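Prohead core protein protease (Enterobacteria phage T4, PDB 5JBL) is a pentameric serine protease of the prohead core that, once activated by autocatalytic cleavage, processes prohead proteins during capsid maturation. Local coordinates at residues L26-G31 with N70-L75; I62-E67 with N127-R132; N103-A108 with A159-G164. The protein carries 3 engineered substitutions. All blocks are in the same frame, centred on the assembly; numbering follows the deposited sequence.

Contact 1: residues L26-G31 with N70-L75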
ATOM      1  N   LEU C  26      28.696   1.235  -0.456  1.00 20.26           N
ATOM      2  CA  LEU C  26      29.025   2.574  -0.942  1.00 17.50           C
ATOM      3  C   LEU C  26      27.856   3.056  -1.797  1.00 20.52           C
ATOM      4  O   LEU C  26      27.581   2.482  -2.859  1.00 20.60           O
ATOM      5  CB  LEU C  26      30.329   2.550  -1.742  1.00 17.05           C
ATOM      6  CG  LEU C  26      31.579   2.104  -0.997  1.00 23.84           C
ATOM      7  CD1 LEU C  26      32.758   1.865  -1.967  1.00 20.01           C
ATOM      8  CD2 LEU C  26      31.937   3.123   0.091  1.00 22.39           C
ATOM      9  N   ILE C  27      27.161   4.091  -1.323  1.00 18.79           N
ATOM     10  CA  ILE C  27      26.051   4.716  -2.040  1.00 17.37           C
ATOM     11  C   ILE C  27      26.494   6.100  -2.488  1.00 17.77           C
ATOM     12  O   ILE C  27      26.967   6.894  -1.675  1.00 22.34           O
ATOM     13  CB  ILE C  27      24.797   4.820  -1.155  1.00 22.32           C
ATOM     14  CG1 ILE C  27      24.357   3.427  -0.700  1.00 25.27           C
ATOM     15  CG2 ILE C  27      23.663   5.541  -1.907  1.00 28.65           C
ATOM     16  CD1 ILE C  27      23.031   3.431   0.037  1.00 33.58           C
ATOM     17  N   GLU C  28      26.316   6.402  -3.772  1.00 17.44           N
ATOM     18  CA  GLU C  28      26.740   7.688  -4.304  1.00 19.40           C
ATOM     19  C   GLU C  28      25.565   8.367  -4.978  1.00 23.86           C
ATOM     20  O   GLU C  28      24.736   7.701  -5.591  1.00 23.69           O
ATOM     21  CB  GLU C  28      27.868   7.532  -5.318  1.00 21.02           C
ATOM     22  CG  GLU C  28      28.934   6.519  -4.939  1.00 19.88           C
ATOM     23  CD  GLU C  28      29.760   6.923  -3.726  1.00 26.38           C
ATOM     24  OE1 GLU C  28      29.737   8.110  -3.330  1.00 27.88           O
ATOM     25  OE2 GLU C  28      30.437   6.039  -3.159  1.00 24.67           O
ATOM     26  N   THR C  29      25.489   9.688  -4.857  1.00 19.83           N
ATOM     27  CA  THR C  29      24.588  10.477  -5.682  1.00 18.96           C
ATOM     28  C   THR C  29      25.392  11.145  -6.793  1.00 20.83           C
ATOM     29  O   THR C  29      26.536  11.562  -6.588  1.00 21.05           O
ATOM     30  CB  THR C  29      23.843  11.518  -4.845  1.00 26.70           C
ATOM     31  OG1 THR C  29      24.799  12.346  -4.164  1.00 28.00           O
ATOM     32  CG2 THR C  29      22.962  10.831  -3.833  1.00 29.61           C
ATOM     33  N   TRP C  30      24.802  11.211  -7.983  1.00 21.82           N
ATOM     34  CA  TRP C  30      25.514  11.697  -9.158  1.00 22.52           C
ATOM     35  C   TRP C  30      24.787  12.822  -9.892  1.00 27.44           C
ATOM     36  O   TRP C  30      25.171  13.151 -11.017  1.00 27.10           O
ATOM     37  CB  TRP C  30      25.772  10.551 -10.135  1.00 19.20           C
ATOM     38  CG  TRP C  30      26.594   9.433  -9.592  1.00 18.65           C
ATOM     39  CD1 TRP C  30      26.146   8.189  -9.231  1.00 21.07           C
ATOM     40  CD2 TRP C  30      28.011   9.426  -9.382  1.00 18.35           C
ATOM     41  NE1 TRP C  30      27.204   7.412  -8.800  1.00 17.02           N
ATOM     42  CE2 TRP C  30      28.355   8.149  -8.878  1.00 17.45           C
ATOM     43  CE3 TRP C  30      29.023  10.390  -9.528  1.00 18.80           C
ATOM     44  CZ2 TRP C  30      29.665   7.801  -8.552  1.00 15.57           C
ATOM     45  CZ3 TRP C  30      30.320  10.042  -9.199  1.00 22.08           C
ATOM     46  CH2 TRP C  30      30.628   8.756  -8.709  1.00 20.05           C
ATOM     47  N   GLY C  31      23.744  13.401  -9.315  1.00 29.51           N
ATOM     48  CA  GLY C  31      23.084  14.535  -9.935  1.00 22.54           C
ATOM     49  C   GLY C  31      21.906  14.135 -10.793  1.00 14.74           C
ATOM     50  O   GLY C  31      21.396  13.015 -10.738  1.00 14.25           O
ATOM     51  N   ASN C  70      33.336  13.328  -5.828  1.00 26.49           N
ATOM     52  CA  ASN C  70      31.887  13.437  -5.929  1.00 26.39           C
ATOM     53  C   ASN C  70      31.316  14.073  -4.660  1.00 29.35           C
ATOM     54  O   ASN C  70      32.050  14.535  -3.780  1.00 22.83           O
ATOM     55  CB  ASN C  70      31.246  12.077  -6.244  1.00 25.63           C
ATOM     56  CG  ASN C  70      31.312  11.068  -5.090  1.00 27.27           C
ATOM     57  OD1 ASN C  70      31.639  11.396  -3.952  1.00 25.39           O
ATOM     58  ND2 ASN C  70      30.958   9.822  -5.398  1.00 22.76           N
ATOM     59  N   ARG C  71      29.987  14.086  -4.549  1.00 27.34           N
ATOM     60  CA  ARG C  71      29.346  14.768  -3.427  1.00 36.48           C
ATOM     61  C   ARG C  71      29.677  14.117  -2.089  1.00 30.86           C
ATOM     62  O   ARG C  71      29.719  14.807  -1.066  1.00 31.56           O
ATOM     63  CB  ARG C  71      27.831  14.802  -3.624  1.00 45.33           C
ATOM     64  CG  ARG C  71      27.355  15.549  -4.856  1.00 61.17           C
ATOM     65  CD  ARG C  71      25.873  15.266  -5.113  1.00 73.28           C
ATOM     66  NE  ARG C  71      25.337  16.035  -6.234  1.00 82.59           N
ATOM     67  CZ  ARG C  71      24.045  16.106  -6.539  1.00 88.41           C
ATOM     68  NH1 ARG C  71      23.152  15.452  -5.806  1.00 91.55           N
ATOM     69  NH2 ARG C  71      23.643  16.834  -7.575  1.00 87.71           N
ATOM     70  N   ASN C  72      29.922  12.802  -2.068  1.00 26.07           N
ATOM     71  CA  ASN C  72      30.333  12.115  -0.845  1.00 22.14           C
ATOM     72  C   ASN C  72      31.827  12.230  -0.568  1.00 22.63           C
ATOM     73  O   ASN C  72      32.333  11.499   0.288  1.00 28.25           O
ATOM     74  CB  ASN C  72      29.966  10.627  -0.909  1.00 27.15           C
ATOM     75  CG  ASN C  72      28.522  10.360  -0.570  1.00 35.42           C
ATOM     76  OD1 ASN C  72      27.884  11.120   0.158  1.00 33.17           O
ATOM     77  ND2 ASN C  72      27.999   9.257  -1.084  1.00 35.12           N
ATOM     78  N   LYS C  73      32.546  13.106  -1.276  1.00 27.04           N
ATOM     79  CA  LYS C  73      33.993  13.257  -1.101  1.00 30.79           C
ATOM     80  C   LYS C  73      34.732  11.953  -1.411  1.00 31.45           C
ATOM     81  O   LYS C  73      35.719  11.602  -0.757  1.00 27.85           O
ATOM     82  CB  LYS C  73      34.344  13.760   0.302  1.00 31.53           C
ATOM     83  CG  LYS C  73      33.662  15.059   0.674  1.00 38.62           C
ATOM     84  CD  LYS C  73      34.129  16.182  -0.229  1.00 52.28           C
ATOM     85  CE  LYS C  73      33.539  17.528   0.195  1.00 64.15           C
ATOM     86  NZ  LYS C  73      32.058  17.586  -0.018  1.00 66.39           N
ATOM     87  N   ARG C  74      34.267  11.245  -2.437  1.00 30.98           N
ATOM     88  CA  ARG C  74      34.891  10.013  -2.899  1.00 27.04           C
ATOM     89  C   ARG C  74      35.253  10.134  -4.370  1.00 23.63           C
ATOM     90  O   ARG C  74      34.506  10.724  -5.155  1.00 28.54           O
ATOM     91  CB  ARG C  74      33.952   8.817  -2.708  1.00 28.59           C
ATOM     92  CG  ARG C  74      33.651   8.535  -1.270  1.00 27.62           C
ATOM     93  CD  ARG C  74      32.470   7.616  -1.163  1.00 24.58           C
ATOM     94  NE  ARG C  74      32.113   7.400   0.230  1.00 30.12           N
ATOM     95  CZ  ARG C  74      30.990   6.814   0.626  1.00 32.10           C
ATOM     96  NH1 ARG C  74      30.113   6.392  -0.274  1.00 30.13           N
ATOM     97  NH2 ARG C  74      30.758   6.646   1.924  1.00 33.92           N
ATOM     98  N   LEU C  75      36.384   9.551  -4.744  1.00 23.14           N
ATOM     99  CA  LEU C  75      36.837   9.543  -6.124  1.00 25.56           C
ATOM    100  C   LEU C  75      36.942   8.099  -6.583  1.00 23.79           C
ATOM    101  O   LEU C  75      37.574   7.276  -5.906  1.00 26.11           O
ATOM    102  CB  LEU C  75      38.193  10.255  -6.258  1.00 28.74           C
ATOM    103  CG  LEU C  75      38.800  10.407  -7.660  1.00 29.79           C
ATOM    104  CD1 LEU C  75      39.606  11.688  -7.731  1.00 26.59           C
ATOM    105  CD2 LEU C  75      39.687   9.225  -8.040  1.00 29.86           C
TER
HETATM  106  O   HOH W   1      27.872   5.427   1.212  1.00 26.41           O
HETATM  107  O   HOH W   2      28.224  10.997  -3.997  1.00 34.53           O
HETATM  108  O   HOH W   3      28.391  13.494  -7.194  1.00 28.72           O
HETATM  109  O   HOH W   4      25.709  11.507  -1.805  1.00 38.95           O
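Glu-28 OE1 is gripped by two side-chain amides, Asn-70 ND2 at 2.9 Å and Asn-72 ND2 at 3.1 Å, which reach it from opposite faces of the carboxylate plane. The other oxygen, Glu-28 OE2, forms a salt bridge with Arg-74 NH1 at 2.9 Å and also hydrogen-bonds Tyr-76 OH. The two asparagines belong to a type I beta turn, Asn-70 to Lys-73, and Arg-74 follows it at the start of strand 74-75; both are set against strand 24-29, an antiparallel neighbour of strand 157-168. Glu-28 and Thr-29 flank an inferred autolysis site, and this enzyme cleaves after L/I-X-E; with Leu-26 and Glu-28 at the two specified positions, the strand is consistent with an N-terminal peptide lying in the substrate groove and blocking the catalytic centre. The turn, with Arg-74 and Tyr-76 after it, would then form the pocket for the glutamate, its donors probably stabilising the negative charge.

The glutamate chain is bent at chi2 (-67°), which brings the carboxylate to the turn, crossing Asn-70 at about a right angle. Asn-70 also braces the turn from within, its OD1 accepting Arg-74 N at 3.0 Å. Leu-26 CD2 lies over one face of the Arg-74 guanidinium, whose in-plane edge meets the carboxylate. Trp-30 packs CZ3 and CH2 of its six-membered ring against Asn-70, while its NE1 is bonded to Ser-160. Beyond, the extended Arg-71 chain crosses Thr-29 and sets its guanidinium face over Gly-31. Water 3 joins the backbones, donating to Thr-29 O at 2.7 Å and accepting from Arg-71 N at 3.1 Å.

Contact 2: residues I62-E67 with N127-R132. Engineered in segment 62-67: Leu-64 (natural residue Met).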
ATOM      1  N   ILE C  62      24.201  11.087 -17.560  1.00 20.15           N
ATOM      2  CA  ILE C  62      25.314  10.651 -16.723  1.00 20.95           C
ATOM      3  C   ILE C  62      24.783   9.870 -15.534  1.00 24.00           C
ATOM      4  O   ILE C  62      23.987  10.382 -14.734  1.00 19.39           O
ATOM      5  CB  ILE C  62      26.157  11.849 -16.270  1.00 19.59           C
ATOM      6  CG1 ILE C  62      26.885  12.447 -17.478  1.00 26.61           C
ATOM      7  CG2 ILE C  62      27.128  11.437 -15.166  1.00 24.27           C
ATOM      8  CD1 ILE C  62      27.612  13.741 -17.178  1.00 30.31           C
ATOM      9  N   PHE C  63      25.228   8.622 -15.404  1.00 13.91           N
ATOM     10  CA  PHE C  63      24.833   7.805 -14.265  1.00 16.73           C
ATOM     11  C   PHE C  63      25.937   7.636 -13.230  1.00 16.32           C
ATOM     12  O   PHE C  63      25.627   7.414 -12.064  1.00 19.12           O
ATOM     13  CB  PHE C  63      24.383   6.412 -14.727  1.00 21.52           C
ATOM     14  CG  PHE C  63      23.025   6.376 -15.414  1.00 20.84           C
ATOM     15  CD1 PHE C  63      22.204   7.489 -15.454  1.00 22.80           C
ATOM     16  CD2 PHE C  63      22.589   5.206 -16.024  1.00 21.04           C
ATOM     17  CE1 PHE C  63      20.954   7.443 -16.088  1.00 18.42           C
ATOM     18  CE2 PHE C  63      21.354   5.140 -16.650  1.00 22.30           C
ATOM     19  CZ  PHE C  63      20.526   6.265 -16.681  1.00 24.14           C
ATOM     20  N   LEU C  64      27.205   7.702 -13.633  1.00 21.06           N
ATOM     21  CA  LEU C  64      28.347   7.627 -12.730  1.00 23.76           C
ATOM     22  C   LEU C  64      29.497   8.415 -13.344  1.00 22.21           C
ATOM     23  O   LEU C  64      29.535   8.651 -14.556  1.00 23.05           O
ATOM     24  CB  LEU C  64      28.799   6.177 -12.472  1.00 26.73           C
ATOM     25  CG  LEU C  64      27.804   5.182 -11.864  1.00 31.54           C
ATOM     26  CD1 LEU C  64      27.077   4.433 -12.971  1.00 27.65           C
ATOM     27  CD2 LEU C  64      28.492   4.220 -10.920  1.00 31.96           C
ATOM     28  N   GLN C  65      30.447   8.807 -12.502  1.00 24.50           N
ATOM     29  CA  GLN C  65      31.590   9.592 -12.952  1.00 17.52           C
ATOM     30  C   GLN C  65      32.875   9.092 -12.319  1.00 23.94           C
ATOM     31  O   GLN C  65      32.927   8.896 -11.104  1.00 23.32           O
ATOM     32  CB  GLN C  65      31.418  11.062 -12.610  1.00 21.40           C
ATOM     33  CG  GLN C  65      30.252  11.705 -13.300  1.00 31.31           C
ATOM     34  CD  GLN C  65      30.159  13.167 -12.974  1.00 34.25           C
ATOM     35  OE1 GLN C  65      29.648  13.539 -11.921  1.00 37.00           O
ATOM     36  NE2 GLN C  65      30.694  14.007 -13.853  1.00 40.63           N
ATOM     37  N   ALA C  66      33.913   8.932 -13.144  1.00 19.51           N
ATOM     38  CA  ALA C  66      35.250   8.570 -12.705  1.00 27.04           C
ATOM     39  C   ALA C  66      36.118   9.814 -12.583  1.00 28.28           C
ATOM     40  O   ALA C  66      35.856  10.847 -13.207  1.00 31.30           O
ATOM     41  CB  ALA C  66      35.904   7.596 -13.696  1.00 28.73           C
ATOM     42  N   GLU C  67      37.150   9.699 -11.747  1.00 23.30           N
ATOM     43  CA  GLU C  67      38.252  10.664 -11.681  1.00 30.04           C
ATOM     44  C   GLU C  67      37.782  12.050 -11.252  1.00 31.23           C
ATOM     45  O   GLU C  67      38.400  13.057 -11.598  1.00 37.15           O
ATOM     46  CB  GLU C  67      38.990  10.747 -13.019  1.00 30.63           C
ATOM     47  CG  GLU C  67      39.624   9.444 -13.467  1.00 44.74           C
ATOM     48  CD  GLU C  67      40.799   9.025 -12.596  1.00 49.11           C
ATOM     49  OE1 GLU C  67      41.390   9.894 -11.912  1.00 52.55           O
ATOM     50  OE2 GLU C  67      41.140   7.822 -12.605  1.00 47.38           O
ATOM     51  N   ASN C 127      35.363  10.443 -19.026  1.00 31.03           N
ATOM     52  CA  ASN C 127      35.371   9.913 -17.670  1.00 28.29           C
ATOM     53  C   ASN C 127      33.975   9.699 -17.109  1.00 26.67           C
ATOM     54  O   ASN C 127      33.847   9.362 -15.923  1.00 30.63           O
ATOM     55  CB  ASN C 127      36.164  10.848 -16.747  1.00 31.31           C
ATOM     56  CG  ASN C 127      37.657  10.814 -17.033  1.00 36.32           C
ATOM     57  OD1 ASN C 127      38.198   9.779 -17.417  1.00 36.61           O
ATOM     58  ND2 ASN C 127      38.321  11.956 -16.884  1.00 38.62           N
ATOM     59  N   ASP C 128      32.938   9.848 -17.930  1.00 25.43           N
ATOM     60  CA  ASP C 128      31.558   9.745 -17.478  1.00 22.64           C
ATOM     61  C   ASP C 128      30.908   8.485 -18.023  1.00 25.87           C
ATOM     62  O   ASP C 128      31.088   8.143 -19.193  1.00 26.96           O
ATOM     63  CB  ASP C 128      30.750  10.966 -17.913  1.00 28.07           C
ATOM     64  CG  ASP C 128      31.206  12.228 -17.215  1.00 36.55           C
ATOM     65  OD1 ASP C 128      31.672  12.130 -16.058  1.00 44.56           O
ATOM     66  OD2 ASP C 128      31.111  13.313 -17.817  1.00 35.42           O
ATOM     67  N   VAL C 129      30.121   7.821 -17.180  1.00 24.73           N
ATOM     68  CA  VAL C 129      29.344   6.657 -17.587  1.00 26.37           C
ATOM     69  C   VAL C 129      27.946   7.161 -17.917  1.00 26.54           C
ATOM     70  O   VAL C 129      27.249   7.682 -17.045  1.00 23.28           O
ATOM     71  CB  VAL C 129      29.313   5.587 -16.488  1.00 20.31           C
ATOM     72  CG1 VAL C 129      28.668   4.317 -17.015  1.00 26.11           C
ATOM     73  CG2 VAL C 129      30.720   5.317 -15.981  1.00 23.47           C
ATOM     74  N   TYR C 130      27.539   7.046 -19.179  1.00 22.58           N
ATOM     75  CA  TYR C 130      26.177   7.388 -19.557  1.00 21.88           C
ATOM     76  C   TYR C 130      25.308   6.140 -19.547  1.00 26.53           C
ATOM     77  O   TYR C 130      25.799   5.016 -19.639  1.00 23.95           O
ATOM     78  CB  TYR C 130      26.139   8.032 -20.947  1.00 23.34           C
ATOM     79  CG  TYR C 130      26.522   9.494 -20.942  1.00 25.80           C
ATOM     80  CD1 TYR C 130      27.849   9.884 -20.778  1.00 33.22           C
ATOM     81  CD2 TYR C 130      25.555  10.489 -21.061  1.00 24.67           C
ATOM     82  CE1 TYR C 130      28.209  11.226 -20.764  1.00 34.15           C
ATOM     83  CE2 TYR C 130      25.901  11.827 -21.039  1.00 33.30           C
ATOM     84  CZ  TYR C 130      27.233  12.189 -20.896  1.00 38.95           C
ATOM     85  OH  TYR C 130      27.581  13.520 -20.877  1.00 45.92           O
ATOM     86  N   GLY C 131      23.999   6.338 -19.440  1.00 23.38           N
ATOM     87  CA  GLY C 131      23.141   5.182 -19.594  1.00 20.86           C
ATOM     88  C   GLY C 131      21.738   5.600 -19.962  1.00 24.51           C
ATOM     89  O   GLY C 131      21.382   6.780 -19.942  1.00 17.84           O
ATOM     90  N   ARG C 132      20.933   4.604 -20.287  1.00 21.17           N
ATOM     91  CA  ARG C 132      19.526   4.823 -20.578  1.00 19.00           C
ATOM     92  C   ARG C 132      18.720   3.891 -19.689  1.00 16.39           C
ATOM     93  O   ARG C 132      18.991   2.688 -19.641  1.00 17.81           O
ATOM     94  CB  ARG C 132      19.223   4.578 -22.066  1.00 24.25           C
ATOM     95  CG  ARG C 132      17.817   4.988 -22.462  1.00 29.18           C
ATOM     96  CD  ARG C 132      17.560   4.791 -23.951  1.00 38.38           C
ATOM     97  NE  ARG C 132      17.278   3.397 -24.251  1.00 47.83           N
ATOM     98  CZ  ARG C 132      18.152   2.559 -24.800  1.00 63.95           C
ATOM     99  NH1 ARG C 132      19.373   2.977 -25.119  1.00 65.79           N
ATOM    100  NH2 ARG C 132      17.802   1.300 -25.033  1.00 68.88           N
TER
HETATM  101  O   HOH W   5      34.108  12.644 -14.731  1.00 32.74           O
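Two successive amides of strand 53-65 converge on Val-129 O: Phe-63 N binds it at 2.8 Å and nearly straight along the carbonyl direction, Leu-64 N only weakly at 3.4 Å. This is a classic beta bulge, and it shifts the register by one between the pairs Ile-62 with Tyr-130 and Leu-64 with Val-129. At the shift the Phe-63 ring turns over the neighbouring strand, one face covering the backbone of Gly-131, with CE2 3.4 Å from Gly-131 C. The ring lies directly on the glycine backbone, CD2 3.6 Å from Gly-131 CA.

The bulge lies in an antiparallel sheet in which strand 128-135 runs between strands 53-65 and 115-125. Past it, regular pairing resumes through Val-129 N to Leu-64 O and Ala-66 N to Asn-127 O. Leu-64, an engineered residue, meets Val-129 on the face covered by Leu-81 of helix 78-93. Gln-65 and Asp-128 share the other face, side by side and pointing the same way. Extended beyond CG, the glutamine brings NE2 to Asp-128 OD1 at 3.1 Å; the oxygen lies in the amide plane, but the donor stands above the carboxylate plane. Water 5 donates to the same oxygen and to Ala-66 O. Ile-62 lays CG1 over the Tyr-130 ring, a CH-pi contact 3.8 Å from the centroid and 25° off the normal, while its CD1 approaches Asp-128 OD2 at 3.6 Å.

Contact 3: residues N103-A108 with A159-G164. Engineered in segment 103-108: Ala-104 (natural residue His). Engineered in segment 159-164: Ala-159 (natural residue Ser).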
ATOM      1  N   ASN C 103      14.328   5.971  -4.234  1.00 12.86           N
ATOM      2  CA  ASN C 103      15.114   6.069  -2.995  1.00 18.93           C
ATOM      3  C   ASN C 103      16.189   4.995  -2.968  1.00 22.24           C
ATOM      4  O   ASN C 103      15.925   3.845  -3.340  1.00 22.41           O
ATOM      5  CB  ASN C 103      14.247   5.936  -1.734  1.00 20.03           C
ATOM      6  CG  ASN C 103      13.282   7.079  -1.576  1.00 25.35           C
ATOM      7  OD1 ASN C 103      13.601   8.217  -1.914  1.00 21.52           O
ATOM      8  ND2 ASN C 103      12.084   6.784  -1.073  1.00 21.94           N
ATOM      9  N   ALA C 104      17.396   5.346  -2.514  1.00 19.39           N
ATOM     10  CA  ALA C 104      18.471   4.370  -2.421  1.00 25.20           C
ATOM     11  C   ALA C 104      18.458   3.779  -1.015  1.00 20.32           C
ATOM     12  O   ALA C 104      18.826   4.472  -0.058  1.00 21.55           O
ATOM     13  CB  ALA C 104      19.817   5.010  -2.730  1.00 23.45           C
ATOM     14  N   PRO C 105      18.060   2.526  -0.845  1.00 21.87           N
ATOM     15  CA  PRO C 105      17.970   1.940   0.492  1.00 20.68           C
ATOM     16  C   PRO C 105      19.329   1.448   0.959  1.00 24.20           C
ATOM     17  O   PRO C 105      20.252   1.260   0.147  1.00 22.46           O
ATOM     18  CB  PRO C 105      16.995   0.774   0.279  1.00 24.67           C
ATOM     19  CG  PRO C 105      17.293   0.322  -1.122  1.00 29.02           C
ATOM     20  CD  PRO C 105      17.617   1.592  -1.899  1.00 21.19           C
ATOM     21  N   PRO C 106      19.503   1.226   2.268  1.00 22.41           N
ATOM     22  CA  PRO C 106      20.811   0.777   2.772  1.00 25.83           C
ATOM     23  C   PRO C 106      21.041  -0.720   2.583  1.00 25.57           C
ATOM     24  O   PRO C 106      21.231  -1.478   3.530  1.00 27.69           O
ATOM     25  CB  PRO C 106      20.742   1.182   4.249  1.00 23.50           C
ATOM     26  CG  PRO C 106      19.296   0.984   4.594  1.00 22.29           C
ATOM     27  CD  PRO C 106      18.520   1.387   3.359  1.00 25.31           C
ATOM     28  N   ARG C 107      20.963  -1.174   1.339  1.00 19.00           N
ATOM     29  CA  ARG C 107      21.255  -2.568   1.045  1.00 23.94           C
ATOM     30  C   ARG C 107      21.872  -2.612  -0.339  1.00 19.10           C
ATOM     31  O   ARG C 107      21.731  -1.674  -1.126  1.00 21.43           O
ATOM     32  CB  ARG C 107      20.023  -3.469   1.187  1.00 28.21           C
ATOM     33  CG  ARG C 107      18.756  -2.901   0.654  1.00 33.32           C
ATOM     34  CD  ARG C 107      17.539  -3.802   0.943  1.00 27.31           C
ATOM     35  NE  ARG C 107      16.324  -3.042   0.657  1.00 26.71           N
ATOM     36  CZ  ARG C 107      15.912  -2.742  -0.570  1.00 27.19           C
ATOM     37  NH1 ARG C 107      16.621  -3.150  -1.623  1.00 18.92           N
ATOM     38  NH2 ARG C 107      14.808  -2.012  -0.743  1.00 23.53           N
ATOM     39  N   ALA C 108      22.615  -3.680  -0.609  1.00 20.36           N
ATOM     40  CA  ALA C 108      23.344  -3.792  -1.871  1.00 21.38           C
ATOM     41  C   ALA C 108      22.498  -4.305  -3.032  1.00 25.86           C
ATOM     42  O   ALA C 108      22.831  -4.029  -4.192  1.00 23.56           O
ATOM     43  CB  ALA C 108      24.552  -4.708  -1.688  1.00 22.40           C
ATOM     44  N   ALA C 159      21.290   7.728  -8.050  1.00 15.51           N
ATOM     45  CA  ALA C 159      22.268   7.224  -7.103  1.00 15.54           C
ATOM     46  C   ALA C 159      22.687   5.837  -7.540  1.00 18.18           C
ATOM     47  O   ALA C 159      21.878   5.085  -8.100  1.00 16.19           O
ATOM     48  CB  ALA C 159      21.694   7.145  -5.667  1.00 12.06           C
ATOM     49  N   SER C 160      23.939   5.488  -7.253  1.00 14.54           N
ATOM     50  CA  SER C 160      24.428   4.135  -7.480  1.00 18.05           C
ATOM     51  C   SER C 160      24.703   3.479  -6.136  1.00 18.91           C
ATOM     52  O   SER C 160      24.881   4.161  -5.124  1.00 20.93           O
ATOM     53  CB  SER C 160      25.698   4.126  -8.356  1.00 14.15           C
ATOM     54  OG  SER C 160      26.762   4.863  -7.750  1.00 15.87           O
ATOM     55  N   ARG C 161      24.697   2.144  -6.135  1.00 18.68           N
ATOM     56  CA  ARG C 161      25.044   1.329  -4.977  1.00 20.46           C
ATOM     57  C   ARG C 161      26.161   0.355  -5.331  1.00 20.84           C
ATOM     58  O   ARG C 161      26.192  -0.206  -6.431  1.00 24.49           O
ATOM     59  CB  ARG C 161      23.827   0.543  -4.458  1.00 19.45           C
ATOM     60  CG  ARG C 161      22.690   1.391  -3.924  1.00 22.31           C
ATOM     61  CD  ARG C 161      21.624   0.510  -3.296  1.00 21.51           C
ATOM     62  NE  ARG C 161      20.437   0.420  -4.126  1.00 17.13           N
ATOM     63  CZ  ARG C 161      19.520  -0.532  -4.031  1.00 19.58           C
ATOM     64  NH1 ARG C 161      19.659  -1.513  -3.147  1.00 20.35           N
ATOM     65  NH2 ARG C 161      18.463  -0.499  -4.831  1.00 22.04           N
ATOM     66  N   GLY C 162      27.080   0.135  -4.399  1.00 20.55           N
ATOM     67  CA  GLY C 162      28.128  -0.822  -4.679  1.00 22.00           C
ATOM     68  C   GLY C 162      28.789  -1.260  -3.394  1.00 21.60           C
ATOM     69  O   GLY C 162      28.443  -0.795  -2.305  1.00 19.82           O
ATOM     70  N   LEU C 163      29.768  -2.157  -3.536  1.00 16.75           N
ATOM     71  CA  LEU C 163      30.508  -2.705  -2.412  1.00 21.94           C
ATOM     72  C   LEU C 163      31.992  -2.455  -2.625  1.00 22.53           C
ATOM     73  O   LEU C 163      32.537  -2.803  -3.676  1.00 25.53           O
ATOM     74  CB  LEU C 163      30.253  -4.209  -2.252  1.00 26.34           C
ATOM     75  CG  LEU C 163      28.806  -4.611  -1.965  1.00 29.01           C
ATOM     76  CD1 LEU C 163      28.623  -6.111  -2.142  1.00 29.74           C
ATOM     77  CD2 LEU C 163      28.393  -4.170  -0.564  1.00 24.20           C
ATOM     78  N   GLY C 164      32.642  -1.860  -1.637  1.00 20.89           N
ATOM     79  CA  GLY C 164      34.065  -1.605  -1.770  1.00 23.60           C
ATOM     80  C   GLY C 164      34.635  -1.040  -0.491  1.00 21.09           C
ATOM     81  O   GLY C 164      33.993  -1.060   0.561  1.00 27.86           O
TER
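Pro-105 lies over the guanidinium of Arg-161, its CD 3.6 Å from CZ and above the centre of the flat group. The contact sets an irregular loop, between strands 99-101 and 115-125, across strand 157-168, and here the active site of the serine protease is assembled. Ala-104 and Ala-159 are both engineered, standing at active-site positions held by histidine and serine in the natural protein. Their CB atoms face each other at 4.1 Å, so the backbone still brings the two positions together although neither reactive side chain is present.

Arg-161 makes the largest contribution to the interface. Its chain runs straight through chi2, then bends at chi3 (-107°), turning the guanidinium in beneath the proline and up to the loop backbone. NH1 donates to Arg-107 O at 2.9 Å in a nearly straight bond (168°); the oxygen lies in the guanidinium plane, while the donor sits well above the carbonyl plane. NH1 also bonds Asn-109 O, NE makes a salt bridge to Asp-187 and NH2 one to Glu-101, so the buried group is fixed on several sides.

Arg-107 starts away from the strand, with CG lodged between its backbone N and carbonyl carbon (chi1 41°). From there the chain extends back over the loop, and its guanidinium lies face-on to Pro-105 CG. The two arginines run side by side with their planes steeply inclined and NH1 atoms 3.8 Å from one another; Glu-101, which pairs with both, probably offsets their charges. At the far end Ala-108 CB touches Leu-163 CD2 at 4.0 Å.

In the fold
Contacts 1 and 3 share one sheet, in which strand 24-29 pairs with strand 157-168, and together they enclose the cleavage-site peptide: contact 1 surrounds its glutamate, while contact 3 brings together the two active-site positions nearby. Contact 2 belongs to the other sheet, its centre about 16 Å from that of contact 3. Trp-30 links the two sheets, resting on the bulged strand of contact 2 and bonding Ser-160 of segment 159-164. All three are partly buried. Charged and amide side chains dominate contact 1, backbone pairing with apolar packing contact 2, and one buried arginine contact 3, where Asn-103 also reaches Asp-111 of a neighbouring subunit.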